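Long-range contact in major capsid protein (PDB 5J7O), which probably forms the capsid shell of the virus, as a double jelly-roll protein that assembles in threes: residues S140-L152 / T352-L364. Numbering follows the deposited sequence.
Sequences SATENTTSGVYTL and TGAGKGTATGVLL
Gly357 presses its bare backbone into the hairpin loop 143-148, with its CA only 3.7 Å from that of Gly148. Its carbonyl oxygen is the polar centre of the contact. Asn144 N donates to Gly357 O over 3.0 Å, from above the carbonyl plane, while Glu143 CA brings a C-H to the same oxygen. In return, Gly357 CA lies 3.2 Å from Asn144 O in a second CA-H...O contact, the glycine backbone lying directly against that carbonyl. Tyr150 bounds the tight part: with CG anti to the backbone N (chi1 -178°), its ring reaches along the chain from Gly357 to Ala359. Gly357 O sits at the ring edge, in plane, 3.4 Å from Tyr150 CD1, whereas Ala359 N and CA lie over one face, CA displaced toward the ring's rim. Ala359 CB makes an apolar contact with Tyr150 CZ at 3.7 Å. The phenol OH is hydrogen-bonded beyond the loop to Asp130.

The outer side, with exposed Thr145 and partly exposed Lys356 and Glu143, is looser. The extended Lys356 chain runs past Gly148 CA toward the carbonyls of Thr145 and Thr146, but NZ stays 4.0 Å from Thr146 O. The carboxylate end of Glu143 packs against the Thr358 side chain, chiefly its methyl CG2; Thr358 OG1 turns back into its own loop, donating to Gly355 O and accepting from Thr360 N in an ST turn. A water accepts from Gly357 N and donates weakly to Gly148 O.

The loop between strands 341-351 and 364-375 thus meets the turn between strands 138-142 and 149-158 where paired strands 149-158 and 341-351 end; the chemistry implies a fit set by backbone shape and the Asn144 N to Gly357 O hydrogen bond, with no salt bridge joining the two loops.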
# COMPACT_ATOMS: atom_id res chain seq x y z
N SER B 140 15.14 17.88 -41.99
CA SER B 140 15.21 19.31 -42.27
C SER B 140 16.34 19.90 -41.43
O SER B 140 16.96 19.21 -40.62
CB SER B 140 13.88 20.01 -41.96
OG SER B 140 13.47 19.77 -40.63
N ALA B 141 16.61 21.18 -41.64
CA ALA B 141 17.73 21.82 -40.95
C ALA B 141 17.47 23.31 -40.79
O ALA B 141 16.65 23.90 -41.49
CB ALA B 141 19.04 21.58 -41.69
N THR B 142 18.21 23.91 -39.86
CA THR B 142 18.20 25.35 -39.65
C THR B 142 19.64 25.84 -39.65
O THR B 142 20.43 25.48 -38.77
CB THR B 142 17.51 25.73 -38.33
OG1 THR B 142 16.11 25.47 -38.43
CG2 THR B 142 17.73 27.21 -38.02
N GLU B 143 19.99 26.66 -40.64
CA GLU B 143 21.32 27.23 -40.71
C GLU B 143 21.48 28.32 -39.65
O GLU B 143 20.51 28.88 -39.14
CB GLU B 143 21.59 27.82 -42.09
CG GLU B 143 21.62 26.81 -43.22
CD GLU B 143 21.85 27.47 -44.57
OE1 GLU B 143 21.90 28.72 -44.62
OE2 GLU B 143 21.97 26.74 -45.58
N ASN B 144 22.74 28.61 -39.32
CA ASN B 144 23.05 29.71 -38.40
C ASN B 144 24.51 30.11 -38.65
O ASN B 144 25.42 29.61 -37.98
CB ASN B 144 22.82 29.32 -36.95
CG ASN B 144 22.84 30.52 -36.01
OD1 ASN B 144 23.62 31.45 -36.18
ND2 ASN B 144 21.96 30.50 -35.02
N THR B 145 24.71 31.02 -39.60
CA THR B 145 26.06 31.46 -39.95
C THR B 145 26.68 32.33 -38.87
O THR B 145 27.91 32.44 -38.81
CB THR B 145 26.04 32.22 -41.27
OG1 THR B 145 25.19 33.37 -41.16
CG2 THR B 145 25.52 31.32 -42.39
N THR B 146 25.86 32.95 -38.01
CA THR B 146 26.41 33.81 -36.96
C THR B 146 27.07 32.99 -35.86
O THR B 146 28.16 33.34 -35.38
CB THR B 146 25.31 34.71 -36.39
OG1 THR B 146 24.83 35.59 -37.42
CG2 THR B 146 25.85 35.54 -35.23
N SER B 147 26.42 31.90 -35.44
CA SER B 147 26.94 31.08 -34.35
C SER B 147 27.81 29.93 -34.83
O SER B 147 28.57 29.37 -34.03
CB SER B 147 25.79 30.52 -33.52
OG SER B 147 25.11 29.49 -34.22
N GLY B 148 27.73 29.56 -36.11
CA GLY B 148 28.41 28.38 -36.58
C GLY B 148 27.74 27.08 -36.20
O GLY B 148 28.37 26.02 -36.27
N VAL B 149 26.48 27.13 -35.79
CA VAL B 149 25.73 25.95 -35.37
C VAL B 149 24.80 25.54 -36.49
O VAL B 149 23.93 26.31 -36.91
CB VAL B 149 24.95 26.21 -34.07
CG1 VAL B 149 23.99 25.06 -33.79
CG2 VAL B 149 25.90 26.41 -32.90
N TYR B 150 24.98 24.32 -36.99
CA TYR B 150 24.09 23.70 -37.95
C TYR B 150 23.18 22.74 -37.19
O TYR B 150 23.66 21.77 -36.60
CB TYR B 150 24.89 22.97 -39.03
CG TYR B 150 24.07 22.33 -40.14
CD1 TYR B 150 23.44 23.09 -41.10
CD2 TYR B 150 23.97 20.94 -40.22
CE1 TYR B 150 22.71 22.50 -42.12
CE2 TYR B 150 23.24 20.34 -41.24
CZ TYR B 150 22.61 21.13 -42.18
OH TYR B 150 21.88 20.53 -43.19
N THR B 151 21.88 23.03 -37.19
CA THR B 151 20.91 22.27 -36.41
C THR B 151 20.12 21.37 -37.36
O THR B 151 19.42 21.87 -38.25
CB THR B 151 19.97 23.19 -35.64
OG1 THR B 151 20.74 24.05 -34.79
CG2 THR B 151 19.01 22.38 -34.78
N LEU B 152 20.23 20.06 -37.16
CA LEU B 152 19.64 19.07 -38.05
C LEU B 152 18.54 18.32 -37.32
O LEU B 152 18.78 17.71 -36.27
CB LEU B 152 20.71 18.09 -38.55
CG LEU B 152 20.30 17.12 -39.66
CD1 LEU B 152 20.19 17.84 -40.99
CD2 LEU B 152 21.28 15.96 -39.75
N THR B 352 33.53 25.97 -37.09
CA THR B 352 34.12 27.30 -37.01
C THR B 352 34.73 27.78 -38.31
O THR B 352 35.07 28.96 -38.41
CB THR B 352 35.19 27.36 -35.91
OG1 THR B 352 36.40 26.75 -36.40
CG2 THR B 352 34.73 26.62 -34.66
N GLY B 353 34.89 26.91 -39.31
CA GLY B 353 35.56 27.25 -40.54
C GLY B 353 34.65 27.85 -41.58
O GLY B 353 33.58 28.40 -41.28
N ALA B 354 35.08 27.76 -42.84
CA ALA B 354 34.32 28.31 -43.95
C ALA B 354 32.98 27.61 -44.08
O ALA B 354 32.90 26.38 -44.11
CB ALA B 354 35.11 28.19 -45.25
N GLY B 355 31.91 28.40 -44.16
CA GLY B 355 30.57 27.85 -44.23
C GLY B 355 30.02 27.38 -42.91
O GLY B 355 29.15 26.50 -42.89
N LYS B 356 30.50 27.93 -41.79
CA LYS B 356 30.03 27.51 -40.48
C LYS B 356 28.54 27.80 -40.33
O LYS B 356 28.02 28.79 -40.84
CB LYS B 356 30.82 28.20 -39.37
CG LYS B 356 30.72 29.71 -39.35
CD LYS B 356 31.31 30.28 -38.07
CE LYS B 356 31.25 31.80 -38.04
NZ LYS B 356 31.74 32.35 -36.74
N GLY B 357 27.86 26.90 -39.62
CA GLY B 357 26.43 27.00 -39.45
C GLY B 357 25.61 26.42 -40.58
O GLY B 357 24.38 26.34 -40.45
N THR B 358 26.23 26.03 -41.68
CA THR B 358 25.56 25.37 -42.79
C THR B 358 26.10 23.95 -42.93
O THR B 358 27.01 23.53 -42.21
CB THR B 358 25.75 26.15 -44.10
OG1 THR B 358 27.05 25.89 -44.63
CG2 THR B 358 25.60 27.64 -43.85
N ALA B 359 25.52 23.20 -43.87
CA ALA B 359 25.96 21.83 -44.11
C ALA B 359 27.36 21.75 -44.71
O ALA B 359 27.87 20.64 -44.90
CB ALA B 359 24.97 21.10 -45.01
N THR B 360 27.99 22.89 -45.02
CA THR B 360 29.33 22.92 -45.57
C THR B 360 30.37 23.40 -44.56
O THR B 360 31.50 23.70 -44.94
CB THR B 360 29.38 23.79 -46.82
OG1 THR B 360 28.93 25.11 -46.50
CG2 THR B 360 28.48 23.21 -47.91
N GLY B 361 30.00 23.51 -43.28
CA GLY B 361 30.98 23.85 -42.26
C GLY B 361 32.10 22.83 -42.19
O GLY B 361 31.91 21.65 -42.49
N VAL B 362 33.28 23.30 -41.79
CA VAL B 362 34.49 22.50 -41.95
C VAL B 362 35.01 21.98 -40.62
O VAL B 362 34.99 20.76 -40.37
CB VAL B 362 35.57 23.31 -42.69
CG1 VAL B 362 36.81 22.47 -42.89
CG2 VAL B 362 35.03 23.80 -44.03
N LEU B 363 35.49 22.87 -39.76
CA LEU B 363 36.16 22.47 -38.51
C LEU B 363 35.10 22.23 -37.44
O LEU B 363 34.68 23.17 -36.75
CB LEU B 363 37.17 23.52 -38.08
CG LEU B 363 38.32 23.08 -37.16
CD1 LEU B 363 39.42 24.13 -37.16
CD2 LEU B 363 37.86 22.80 -35.74
N LEU B 364 34.68 20.98 -37.28
CA LEU B 364 33.65 20.63 -36.30
C LEU B 364 34.27 20.50 -34.91
O LEU B 364 35.15 19.66 -34.69
CB LEU B 364 32.95 19.34 -36.70
CG LEU B 364 31.95 18.81 -35.67
CD1 LEU B 364 30.79 19.78 -35.51
CD2 LEU B 364 31.46 17.42 -36.05
O HOH W 1 28.23 23.88 -38.81